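Local coordinates for endoglucanase (Fervidobacterium pennivorans DSM 9078, PDB 6KDD), which probably hydrolyses beta-glucosidic bonds in cellulose and related beta-glucans, as a family 5 glycoside hydrolase built on a TIM barrel, at residues Ile62-His67 / Glu82-Val87; Pro33-Gly36 / Arg41-Asp44; His103-Leu108 / Gly116-Glu121; Ala29-Ala32 / Ala37-Val40. All blocks are in the same frame, centred on the assembly; numbering follows the deposited sequence.

Interaction 1. Residues Ile62-His67 / Glu82-Val87; sequences IRWSAH and ERVKHV. With NI (nickel (II) ion), chain C.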
loop_
_atom_site.group_PDB
_atom_site.type_symbol
_atom_site.label_atom_id
_atom_site.label_comp_id
_atom_site.label_asym_id
_atom_site.label_seq_id
_atom_site.Cartn_x
_atom_site.Cartn_y
_atom_site.Cartn_z
ATOM N N ILE A 62 2.064 -8.084 3.076
ATOM C CA ILE A 62 2.287 -9.481 3.421
ATOM C C ILE A 62 3.576 -9.950 2.725
ATOM O O ILE A 62 3.656 -9.915 1.491
ATOM C CB ILE A 62 1.105 -10.346 2.917
ATOM C CG1 ILE A 62 -0.244 -10.003 3.564
ATOM C CG2 ILE A 62 1.385 -11.833 3.126
ATOM C CD1 ILE A 62 -1.369 -10.768 2.859
ATOM N N ARG A 63 4.460 -10.507 3.550
ATOM C CA ARG A 63 5.762 -11.028 3.126
ATOM C C ARG A 63 5.626 -12.531 2.856
ATOM O O ARG A 63 6.130 -13.365 3.606
ATOM C CB ARG A 63 6.820 -10.770 4.197
ATOM C CG ARG A 63 8.230 -10.996 3.652
ATOM C CD ARG A 63 9.214 -11.045 4.775
ATOM N NE ARG A 63 9.426 -9.701 5.320
ATOM C CZ ARG A 63 10.601 -9.196 5.679
ATOM N NH1 ARG A 63 11.702 -9.912 5.498
ATOM N NH2 ARG A 63 10.668 -7.987 6.221
ATOM N N TRP A 64 4.956 -12.849 1.747
ATOM C CA TRP A 64 4.682 -14.247 1.437
ATOM C C TRP A 64 6.008 -14.993 1.234
ATOM O O TRP A 64 6.139 -16.153 1.630
ATOM C CB TRP A 64 3.881 -14.325 0.144
ATOM C CG TRP A 64 2.492 -13.777 0.199
ATOM C CD1 TRP A 64 2.082 -12.549 -0.230
ATOM C CD2 TRP A 64 1.328 -14.479 0.654
ATOM N NE1 TRP A 64 0.727 -12.438 -0.068
ATOM C CE2 TRP A 64 0.240 -13.603 0.470
ATOM C CE3 TRP A 64 1.114 -15.759 1.181
ATOM C CZ2 TRP A 64 -1.075 -13.949 0.797
ATOM C CZ3 TRP A 64 -0.187 -16.114 1.497
ATOM C CH2 TRP A 64 -1.258 -15.218 1.299
ATOM N N SER A 65 7.006 -14.272 0.702
ATOM C CA SER A 65 8.288 -14.858 0.338
ATOM C C SER A 65 8.994 -15.408 1.578
ATOM O O SER A 65 9.905 -16.223 1.481
ATOM C CB SER A 65 9.155 -13.833 -0.402
ATOM O OG SER A 65 9.537 -12.845 0.542
ATOM N N ALA A 66 8.532 -15.064 2.774
ATOM C CA ALA A 66 9.140 -15.653 3.951
ATOM C C ALA A 66 8.491 -16.965 4.366
ATOM O O ALA A 66 8.871 -17.527 5.397
ATOM C CB ALA A 66 9.061 -14.705 5.115
ATOM N N HIS A 67 7.475 -17.408 3.620
ATOM C CA HIS A 67 6.705 -18.570 4.078
ATOM C C HIS A 67 6.443 -19.532 2.911
ATOM O O HIS A 67 5.351 -20.114 2.830
ATOM C CB HIS A 67 5.366 -18.111 4.739
ATOM C CG HIS A 67 5.572 -17.155 5.872
ATOM N ND1 HIS A 67 5.476 -15.784 5.723
ATOM C CD2 HIS A 67 5.979 -17.358 7.135
ATOM C CE1 HIS A 67 5.772 -15.188 6.870
ATOM N NE2 HIS A 67 6.043 -16.142 7.775
ATOM N N GLU A 82 -3.674 -19.924 5.841
ATOM C CA GLU A 82 -4.862 -19.911 6.705
ATOM C C GLU A 82 -4.891 -18.676 7.600
ATOM O O GLU A 82 -5.954 -18.117 7.879
ATOM C CB GLU A 82 -4.933 -21.114 7.647
ATOM C CG GLU A 82 -4.738 -22.427 6.936
ATOM C CD GLU A 82 -5.921 -23.034 6.211
ATOM O OE1 GLU A 82 -6.859 -22.274 5.841
ATOM O OE2 GLU A 82 -5.905 -24.288 6.027
ATOM N N ARG A 83 -3.721 -18.271 8.085
ATOM C CA ARG A 83 -3.636 -17.003 8.803
ATOM C C ARG A 83 -4.050 -15.814 7.920
ATOM O O ARG A 83 -4.802 -14.954 8.391
ATOM C CB ARG A 83 -2.242 -16.777 9.408
ATOM C CG ARG A 83 -2.103 -15.400 10.039
ATOM C CD ARG A 83 -2.984 -15.291 11.260
ATOM N NE ARG A 83 -2.763 -14.001 11.891
ATOM C CZ ARG A 83 -3.677 -13.302 12.585
ATOM N NH1 ARG A 83 -4.907 -13.768 12.759
ATOM N NH2 ARG A 83 -3.370 -12.094 13.029
ATOM N N VAL A 84 -3.534 -15.707 6.695
ATOM C CA VAL A 84 -3.930 -14.592 5.850
ATOM C C VAL A 84 -5.440 -14.720 5.569
ATOM O O VAL A 84 -6.148 -13.736 5.600
ATOM C CB VAL A 84 -3.094 -14.510 4.552
ATOM C CG1 VAL A 84 -3.640 -13.511 3.551
ATOM C CG2 VAL A 84 -1.591 -14.304 4.829
ATOM N N LYS A 85 -5.940 -15.942 5.323
ATOM C CA LYS A 85 -7.389 -16.094 5.095
ATOM C C LYS A 85 -8.206 -15.548 6.265
ATOM O O LYS A 85 -9.239 -14.870 6.063
ATOM C CB LYS A 85 -7.754 -17.557 4.807
ATOM C CG LYS A 85 -9.245 -17.809 4.543
ATOM C CD LYS A 85 -9.493 -19.260 4.217
ATOM C CE LYS A 85 -10.929 -19.760 4.231
ATOM N NZ LYS A 85 -11.956 -18.705 4.306
ATOM N N HIS A 86 -7.788 -15.867 7.507
ATOM C CA HIS A 86 -8.478 -15.366 8.695
ATOM C C HIS A 86 -8.581 -13.839 8.723
ATOM O O HIS A 86 -9.638 -13.257 9.043
ATOM C CB HIS A 86 -7.900 -15.984 9.993
ATOM C CG HIS A 86 -8.574 -15.507 11.225
ATOM N ND1 HIS A 86 -9.606 -16.199 11.832
ATOM C CD2 HIS A 86 -8.434 -14.359 11.921
ATOM C CE1 HIS A 86 -10.010 -15.560 12.903
ATOM N NE2 HIS A 86 -9.334 -14.410 12.966
ATOM N N VAL A 87 -7.433 -13.180 8.479
ATOM C CA VAL A 87 -7.358 -11.730 8.489
ATOM C C VAL A 87 -8.262 -11.147 7.410
ATOM O O VAL A 87 -9.036 -10.208 7.671
ATOM C CB VAL A 87 -5.888 -11.269 8.302
ATOM C CG1 VAL A 87 -5.775 -9.755 8.110
ATOM C CG2 VAL A 87 -5.025 -11.767 9.479
HETATM NI NI NI C . -10.548 -18.004 11.157
HETATM O O HOH W 1 -10.916 -19.077 13.443
#

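Interaction 2. Residues Pro33-Gly36 / Arg41-Asp44; sequences PFEG and RIED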
loop_
_atom_site.group_PDB
_atom_site.type_symbol
_atom_site.label_atom_id
_atom_site.label_comp_id
_atom_site.label_asym_id
_atom_site.label_seq_id
_atom_site.Cartn_x
_atom_site.Cartn_y
_atom_site.Cartn_z
ATOM N N PRO A 33 9.421 -10.381 8.998
ATOM C CA PRO A 33 9.846 -11.756 8.680
ATOM C C PRO A 33 8.890 -12.790 9.274
ATOM O O PRO A 33 8.699 -13.859 8.692
ATOM C CB PRO A 33 11.278 -11.830 9.298
ATOM C CG PRO A 33 11.746 -10.388 9.257
ATOM C CD PRO A 33 10.490 -9.618 9.684
ATOM N N PHE A 34 8.244 -12.453 10.395
ATOM C CA PHE A 34 7.077 -13.203 10.856
ATOM C C PHE A 34 6.159 -12.228 11.572
ATOM O O PHE A 34 6.609 -11.183 12.056
ATOM C CB PHE A 34 7.463 -14.362 11.811
ATOM C CG PHE A 34 8.304 -13.948 13.005
ATOM C CD1 PHE A 34 7.711 -13.483 14.178
ATOM C CD2 PHE A 34 9.694 -14.057 12.971
ATOM C CE1 PHE A 34 8.471 -13.109 15.270
ATOM C CE2 PHE A 34 10.455 -13.660 14.072
ATOM C CZ PHE A 34 9.852 -13.218 15.225
ATOM N N GLU A 35 4.904 -12.627 11.762
ATOM C CA GLU A 35 3.920 -11.719 12.372
ATOM C C GLU A 35 4.242 -11.433 13.832
ATOM O O GLU A 35 4.378 -12.348 14.655
ATOM C CB GLU A 35 2.492 -12.290 12.287
ATOM C CG GLU A 35 1.425 -11.219 12.511
ATOM C CD GLU A 35 -0.031 -11.705 12.470
ATOM O OE1 GLU A 35 -0.258 -12.931 12.240
ATOM O OE2 GLU A 35 -0.928 -10.856 12.634
ATOM N N GLY A 36 4.318 -10.142 14.161
ATOM C CA GLY A 36 4.598 -9.672 15.520
ATOM C C GLY A 36 6.063 -9.253 15.702
ATOM O O GLY A 36 6.373 -8.521 16.620
ATOM N N ARG A 41 0.517 -7.513 15.884
ATOM C CA ARG A 41 -0.206 -8.702 15.479
ATOM C C ARG A 41 -1.632 -8.242 15.162
ATOM O O ARG A 41 -2.213 -7.452 15.894
ATOM C CB ARG A 41 -0.253 -9.723 16.621
ATOM C CG ARG A 41 -0.936 -11.032 16.238
ATOM C CD ARG A 41 -1.205 -11.895 17.472
ATOM N NE ARG A 41 -1.613 -13.172 16.909
ATOM C CZ ARG A 41 -2.871 -13.586 16.684
ATOM N NH1 ARG A 41 -3.928 -12.844 17.005
ATOM N NH2 ARG A 41 -3.055 -14.774 16.138
ATOM N N ILE A 42 -2.186 -8.716 14.044
ATOM C CA ILE A 42 -3.465 -8.182 13.601
ATOM C C ILE A 42 -4.570 -8.820 14.434
ATOM O O ILE A 42 -4.853 -9.996 14.302
ATOM C CB ILE A 42 -3.655 -8.417 12.085
ATOM C CG1 ILE A 42 -2.467 -7.907 11.259
ATOM C CG2 ILE A 42 -4.987 -7.830 11.613
ATOM C CD1 ILE A 42 -2.619 -8.111 9.744
ATOM N N GLU A 43 -5.211 -8.027 15.287
ATOM C CA GLU A 43 -6.275 -8.553 16.136
ATOM C C GLU A 43 -7.597 -8.393 15.386
ATOM O O GLU A 43 -7.788 -7.396 14.704
ATOM C CB GLU A 43 -6.347 -7.756 17.438
ATOM C CG GLU A 43 -5.105 -7.927 18.319
ATOM C CD GLU A 43 -4.800 -9.377 18.693
ATOM O OE1 GLU A 43 -5.746 -10.189 18.745
ATOM O OE2 GLU A 43 -3.624 -9.709 18.903
ATOM N N ASP A 44 -8.503 -9.355 15.549
ATOM C CA ASP A 44 -9.815 -9.352 14.919
ATOM C C ASP A 44 -10.554 -8.025 15.139
ATOM O O ASP A 44 -11.179 -7.468 14.219
ATOM C CB ASP A 44 -10.633 -10.517 15.474
ATOM C CG ASP A 44 -10.174 -11.891 14.980
ATOM O OD1 ASP A 44 -9.139 -12.015 14.357
ATOM O OD2 ASP A 44 -10.867 -12.823 15.234
#

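Interaction 3. Residues His103-Leu108 / Gly116-Glu121; sequences HHFEEL and GNVLVE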
loop_
_atom_site.group_PDB
_atom_site.type_symbol
_atom_site.label_atom_id
_atom_site.label_comp_id
_atom_site.label_asym_id
_atom_site.label_seq_id
_atom_site.Cartn_x
_atom_site.Cartn_y
_atom_site.Cartn_z
ATOM N N HIS A 103 5.052 -8.087 -0.338
ATOM C CA HIS A 103 5.781 -6.969 0.240
ATOM C C HIS A 103 7.097 -7.481 0.814
ATOM O O HIS A 103 7.131 -8.557 1.414
ATOM C CB HIS A 103 4.892 -6.448 1.398
ATOM C CG HIS A 103 4.971 -4.998 1.756
ATOM N ND1 HIS A 103 6.047 -4.456 2.464
ATOM C CD2 HIS A 103 4.057 -4.013 1.662
ATOM C CE1 HIS A 103 5.788 -3.190 2.773
ATOM N NE2 HIS A 103 4.585 -2.895 2.278
ATOM N N HIS A 104 8.164 -6.682 0.718
ATOM C CA HIS A 104 9.459 -7.020 1.319
ATOM C C HIS A 104 9.982 -8.375 0.823
ATOM O O HIS A 104 10.479 -9.175 1.629
ATOM C CB HIS A 104 9.489 -6.916 2.859
ATOM C CG HIS A 104 9.325 -5.504 3.340
ATOM N ND1 HIS A 104 8.674 -5.163 4.533
ATOM C CD2 HIS A 104 9.673 -4.329 2.761
ATOM C CE1 HIS A 104 8.679 -3.835 4.682
ATOM N NE2 HIS A 104 9.259 -3.311 3.594
ATOM N N PHE A 105 9.929 -8.577 -0.510
ATOM C CA PHE A 105 10.528 -9.765 -1.123
ATOM C C PHE A 105 11.991 -9.415 -1.415
ATOM O O PHE A 105 12.291 -8.939 -2.505
ATOM C CB PHE A 105 9.769 -10.140 -2.405
ATOM C CG PHE A 105 10.144 -11.490 -2.995
ATOM C CD1 PHE A 105 11.249 -12.188 -2.523
ATOM C CD2 PHE A 105 9.381 -12.056 -4.010
ATOM C CE1 PHE A 105 11.588 -13.430 -3.053
ATOM C CE2 PHE A 105 9.721 -13.291 -4.557
ATOM C CZ PHE A 105 10.829 -13.963 -4.075
ATOM N N GLU A 106 12.861 -9.606 -0.415
ATOM C CA GLU A 106 14.191 -8.994 -0.433
ATOM C C GLU A 106 15.003 -9.498 -1.636
ATOM O O GLU A 106 15.667 -8.714 -2.275
ATOM C CB GLU A 106 14.939 -9.351 0.849
ATOM C CG GLU A 106 14.388 -8.645 2.080
ATOM C CD GLU A 106 15.138 -8.926 3.374
ATOM O OE1 GLU A 106 16.294 -9.424 3.296
ATOM O OE2 GLU A 106 14.573 -8.641 4.467
ATOM N N GLU A 107 14.955 -10.804 -1.953
ATOM C CA GLU A 107 15.744 -11.376 -3.056
ATOM C C GLU A 107 15.329 -10.773 -4.393
ATOM O O GLU A 107 16.154 -10.656 -5.312
ATOM C CB GLU A 107 15.581 -12.901 -3.135
ATOM C CG GLU A 107 15.987 -13.602 -1.860
ATOM C CD GLU A 107 14.962 -13.630 -0.727
ATOM O OE1 GLU A 107 13.856 -13.040 -0.876
ATOM O OE2 GLU A 107 15.288 -14.205 0.325
ATOM N N LEU A 108 14.056 -10.353 -4.497
ATOM C CA LEU A 108 13.537 -9.864 -5.755
ATOM C C LEU A 108 14.156 -8.500 -6.063
ATOM O O LEU A 108 14.380 -8.161 -7.227
ATOM C CB LEU A 108 12.000 -9.798 -5.700
ATOM C CG LEU A 108 11.305 -9.303 -6.961
ATOM C CD1 LEU A 108 11.441 -10.335 -8.091
ATOM C CD2 LEU A 108 9.813 -9.021 -6.697
ATOM N N GLY A 116 11.918 -13.376 -10.277
ATOM C CA GLY A 116 10.699 -12.976 -10.958
ATOM C C GLY A 116 9.711 -14.138 -11.022
ATOM O O GLY A 116 8.509 -13.954 -10.828
ATOM N N ASN A 117 10.226 -15.356 -11.248
ATOM C CA ASN A 117 9.295 -16.448 -11.493
ATOM C C ASN A 117 8.764 -16.985 -10.157
ATOM O O ASN A 117 7.737 -17.671 -10.114
ATOM C CB ASN A 117 9.826 -17.494 -12.484
ATOM C CG ASN A 117 11.128 -18.162 -12.080
ATOM O OD1 ASN A 117 11.310 -18.569 -10.932
ATOM N ND2 ASN A 117 12.039 -18.312 -13.035
ATOM N N VAL A 118 9.464 -16.673 -9.068
ATOM C CA VAL A 118 8.951 -16.996 -7.742
ATOM C C VAL A 118 7.748 -16.103 -7.427
ATOM O O VAL A 118 6.730 -16.612 -6.939
ATOM C CB VAL A 118 10.023 -16.871 -6.650
ATOM C CG1 VAL A 118 9.459 -17.086 -5.247
ATOM C CG2 VAL A 118 11.202 -17.782 -6.900
ATOM N N LEU A 119 7.880 -14.787 -7.685
ATOM C CA LEU A 119 6.738 -13.879 -7.575
ATOM C C LEU A 119 5.573 -14.414 -8.414
ATOM O O LEU A 119 4.430 -14.339 -7.993
ATOM C CB LEU A 119 7.074 -12.436 -7.987
ATOM C CG LEU A 119 5.955 -11.393 -7.750
ATOM C CD1 LEU A 119 5.630 -11.255 -6.260
ATOM C CD2 LEU A 119 6.260 -10.038 -8.376
ATOM N N VAL A 120 5.860 -14.921 -9.624
ATOM C CA VAL A 120 4.810 -15.396 -10.507
ATOM C C VAL A 120 4.050 -16.536 -9.820
ATOM O O VAL A 120 2.819 -16.538 -9.836
ATOM C CB VAL A 120 5.332 -15.778 -11.919
ATOM C CG1 VAL A 120 4.309 -16.632 -12.674
ATOM C CG2 VAL A 120 5.615 -14.536 -12.755
ATOM N N GLU A 121 4.797 -17.450 -9.183
ATOM C CA GLU A 121 4.234 -18.650 -8.583
ATOM C C GLU A 121 3.516 -18.338 -7.273
ATOM O O GLU A 121 2.518 -18.985 -6.933
ATOM C CB GLU A 121 5.319 -19.705 -8.348
ATOM C CG GLU A 121 5.749 -20.420 -9.636
ATOM C CD GLU A 121 4.622 -20.906 -10.540
ATOM O OE1 GLU A 121 3.684 -21.571 -10.037
ATOM O OE2 GLU A 121 4.644 -20.583 -11.738
#

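Interaction 4. Residues Ala29-Ala32 / Ala37-Val40; sequences ALEA and AWGV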
loop_
_atom_site.group_PDB
_atom_site.type_symbol
_atom_site.label_atom_id
_atom_site.label_comp_id
_atom_site.label_asym_id
_atom_site.label_seq_id
_atom_site.Cartn_x
_atom_site.Cartn_y
_atom_site.Cartn_z
ATOM N N ALA A 29 3.203 -5.715 10.581
ATOM C CA ALA A 29 2.481 -6.913 10.976
ATOM C C ALA A 29 2.926 -8.067 10.069
ATOM O O ALA A 29 3.997 -8.662 10.313
ATOM C CB ALA A 29 0.979 -6.616 10.942
ATOM N N LEU A 30 2.197 -8.323 8.956
ATOM C CA LEU A 30 2.442 -9.563 8.217
ATOM C C LEU A 30 3.560 -9.397 7.194
ATOM O O LEU A 30 3.952 -10.402 6.590
ATOM C CB LEU A 30 1.177 -10.075 7.486
ATOM C CG LEU A 30 0.086 -10.670 8.407
ATOM C CD1 LEU A 30 -1.209 -10.810 7.640
ATOM C CD2 LEU A 30 0.537 -12.058 8.888
ATOM N N GLU A 31 4.095 -8.169 7.021
ATOM C CA GLU A 31 5.198 -7.956 6.085
ATOM C C GLU A 31 6.553 -8.002 6.805
ATOM O O GLU A 31 7.602 -7.786 6.174
ATOM C CB GLU A 31 4.978 -6.649 5.297
ATOM C CG GLU A 31 5.379 -5.356 6.042
ATOM C CD GLU A 31 4.484 -4.828 7.157
ATOM O OE1 GLU A 31 3.692 -5.624 7.737
ATOM O OE2 GLU A 31 4.552 -3.588 7.432
ATOM N N ALA A 32 6.522 -8.271 8.117
ATOM C CA ALA A 32 7.743 -8.501 8.895
ATOM C C ALA A 32 8.213 -9.921 8.582
ATOM O O ALA A 32 7.487 -10.666 7.910
ATOM C CB ALA A 32 7.422 -8.359 10.362
ATOM N N ALA A 37 6.970 -9.698 14.830
ATOM C CA ALA A 37 8.371 -9.318 14.942
ATOM C C ALA A 37 8.533 -7.796 14.956
ATOM O O ALA A 37 9.486 -7.297 15.565
ATOM C CB ALA A 37 9.151 -9.918 13.802
ATOM N N TRP A 38 7.647 -7.060 14.239
ATOM C CA TRP A 38 7.858 -5.625 14.104
ATOM C C TRP A 38 6.832 -4.877 14.946
ATOM O O TRP A 38 6.652 -3.695 14.746
ATOM C CB TRP A 38 7.800 -5.179 12.631
ATOM C CG TRP A 38 8.992 -5.570 11.819
ATOM C CD1 TRP A 38 10.133 -6.177 12.260
ATOM C CD2 TRP A 38 9.187 -5.323 10.424
ATOM N NE1 TRP A 38 11.013 -6.340 11.237
ATOM C CE2 TRP A 38 10.469 -5.822 10.098
ATOM C CE3 TRP A 38 8.389 -4.754 9.417
ATOM C CZ2 TRP A 38 10.992 -5.722 8.811
ATOM C CZ3 TRP A 38 8.926 -4.652 8.149
ATOM C CH2 TRP A 38 10.201 -5.120 7.848
ATOM N N GLY A 39 6.126 -5.573 15.839
ATOM C CA GLY A 39 5.447 -4.860 16.911
ATOM C C GLY A 39 3.927 -5.001 16.826
ATOM O O GLY A 39 3.246 -4.656 17.787
ATOM N N VAL A 40 3.400 -5.551 15.705
ATOM C CA VAL A 40 1.945 -5.607 15.517
ATOM C C VAL A 40 1.521 -7.019 15.158
ATOM O O VAL A 40 2.100 -7.660 14.280
ATOM C CB VAL A 40 1.407 -4.643 14.435
ATOM C CG1 VAL A 40 -0.111 -4.668 14.428
ATOM C CG2 VAL A 40 1.875 -3.218 14.703
HETATM O O HOH W 2 5.138 -7.880 12.744
#

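Interaction 1. Residues Ile62-His67 / Glu82-Val87
Ile62, Trp64 and Val84 form a small buried apolar junction in a TIM barrel, where the loop leaving strand 57-60 folds back on helix 78-93, the next helix in the chain. Val84 supplies both methyls. Its CG1, anti to the backbone N (chi1 170°), meets Ile62 CD1 at 3.6 Å, and these two side chains reach toward each other tip to tip. Against Trp64 the approach is oblique to the ring: CG2 of Val84 lies 3.7 Å from Trp64 CH2, while CG1 of Val84 lies 3.8 Å from CZ2 of the same indole. The valine fork therefore touches the far, benzo end of the ring. Trp64 gets there because its CG stands anti to its own carbonyl carbon (chi1 -67°), which carries the indole back past Ile62, whose CG2 lies 3.3 Å above the ring plane toward its rim. The pyrrole end of the indole is held separately, NE1 donating to the carbonyl O of Asn101, and Phe80 of helix 78-93 meets the ring edge-to-face. A leucine in place of Trp64 would probably open a gap against the Val84 methyls and leave the Asn101 carbonyl without its indole N-H donor. The chemistry changes around the helix: Arg83 lays its guanidinium against CG2 of Val87, 3.7 Å from the plane and over its centre. One residue beyond Lys85, His86 binds a nickel ion through ND1 at 2.1 Å, with a water at 2.5 Å from the metal.

Interaction 2. Residues Pro33-Gly36 / Arg41-Asp44
The loop that follows barrel strand 22-25 of the TIM barrel and leads into helix 45-53 is pinned to itself here, by the carboxylate of Glu35 bonded to the backbone of Ile42. Ile42 N donates to Glu35 OE2 over 2.9 Å, nearly straight at 175°, and the N-H meets the oxygen close to the line of its C-O bond. The acid reaches this far because its chain is fully extended, with CG anti to the backbone N (chi1 -163°). The same OE2 also lies 3.6 Å from Ile42 CG1, the two side chains crossing at about a right angle. Arg41 passes Glu35 by its aliphatic part: CG of Arg41 is 3.6 Å from OE2 of Glu35. Although carboxylate and guanidinium planes are only 15° apart, Arg41 NE stays 4.9 Å from Glu35 OE1, too far for a charged contact. That oxygen instead makes a salt bridge with Arg83 of helix 78-93, so the carboxylate ties together loop and helix. Arg83 also donates to the carbonyl O of Ile42. Arg41 turns its guanidinium edge toward Glu43, where NH1 of Arg41 and OE1 of Glu43 form a long salt bridge of 3.7 Å.

Interaction 3. Residues His103-Leu108 / Gly116-Glu121
The ring of Phe105 has Leu108 CB on one face, 3.7 Å above the plane and toward the rim, while Val118 CB, Leu119 N and the Glu107 carboxylate oxygen OE1 lie at its edge. This is a buried contact in a TIM barrel, joining the turn and short helix 106-110 after strand 97-101 to helix 112-129. Phe105 occupies the N-cap position and centres an inverse gamma turn; with CG anti to its backbone N (chi1 -170°), its ring projects toward the second helix. The ring's CZ touches Val118 CG1 at 3.6 Å, a methyl that comes in obliquely, and its CE2 is 3.9 Å from Leu119 N. With Glu107 OE1 near the ring plane, the carboxylate probably faces the weakly positive rim of ring hydrogens. Leu108 continues the packing one turn on. Its CD1 rests 3.8 Å from Gly116 N, and its CD2 meets Leu119 CD2 at 4.1 Å, these two side chains crossing at about a right angle. Helix 151-168 adds Leu157 against Leu108 and Val161 against Leu119. Replacing the Phe105 ring by an alanine side chain is likely to open a gap beside Val118 CG1 and leave Leu108 CB without the ring face it packs on. A glycerol, probably from the crystallisation liquor, lies about 4 Å from the nearest Phe105 side-chain atom and is hydrogen-bonded to Glu107 OE1, which may mark a small pocket here. On the backbone, Phe105 O accepts from Leu108 N at 3.0 Å, closing the first turn after the N-cap.

Interaction 4. Residues Ala29-Ala32 / Ala37-Val40
This is a mixed apolar and water-mediated contact inside the loop between strand 22-25 and helix 45-53 of the TIM barrel, where a type I beta turn, Ala29 to Ala32, faces residues 37-40. The clearest evidence is a CH-pi contact: Ala32 CB stands over one face of Trp38, 3.7 Å from the centroid of the five-membered ring and 21° off its normal. The methyl is also 4.2 Å from Ala37 CB. Farther out on the indole, Trp38 CZ3 lies 3.9 Å from Glu31 O, approaching obliquely. That carbonyl is a shared acceptor, bonded by Arg63 NE and by His104 ND1, and the His104 ring also meets Trp38. At the other end of the contact, Ala29 CA points its hydrogen at Val40 O, 3.4 Å away, while Ala29 CB packs 4.0 Å from Val40 CB. Between the two ends, a water bonds both Ala29 O and Trp38 N, the latter at 3.0 Å. Glu31 braces the turn from within. Its CG sits in the crowded position between backbone N and carbonyl carbon (chi1 81°), and the chain bends back at chi2, bringing OE1 to Ala29 N at 2.9 Å; the donor arrives on the syn side, 35° out of the carboxylate plane. OE2 accepts from Asn28 N, so two backbone amides grip this buried acid. With no conventional hydrogen bond directly between the two segments, the fit rests on methyl, ring, CA-H...O and water contacts, while the acid fixes the turn they pack against.

Overall arrangement
Interactions 2 and 4 are two parts of one loop after strand 22-25, their centres about 6 Å apart. Interaction 4 is mostly buried and relies on alanine, indole and water; interaction 2, partly exposed, uses a carboxylate. Interactions 1 and 3 are buried and carried by apolar side chains, with no hydrogen bond across their segments, joining post-strand regions to helices 78-93 and 112-129. Polar bonds and packing connect the four. Arg83 and His86 on the helix of interaction 1 meet Glu35 and Asp44 of interaction 2. Arg63 N reaches Leu30 O of interaction 4, whereas Ser65 packs on Phe105 between interactions 1 and 3. Interactions 2 and 3 do not touch.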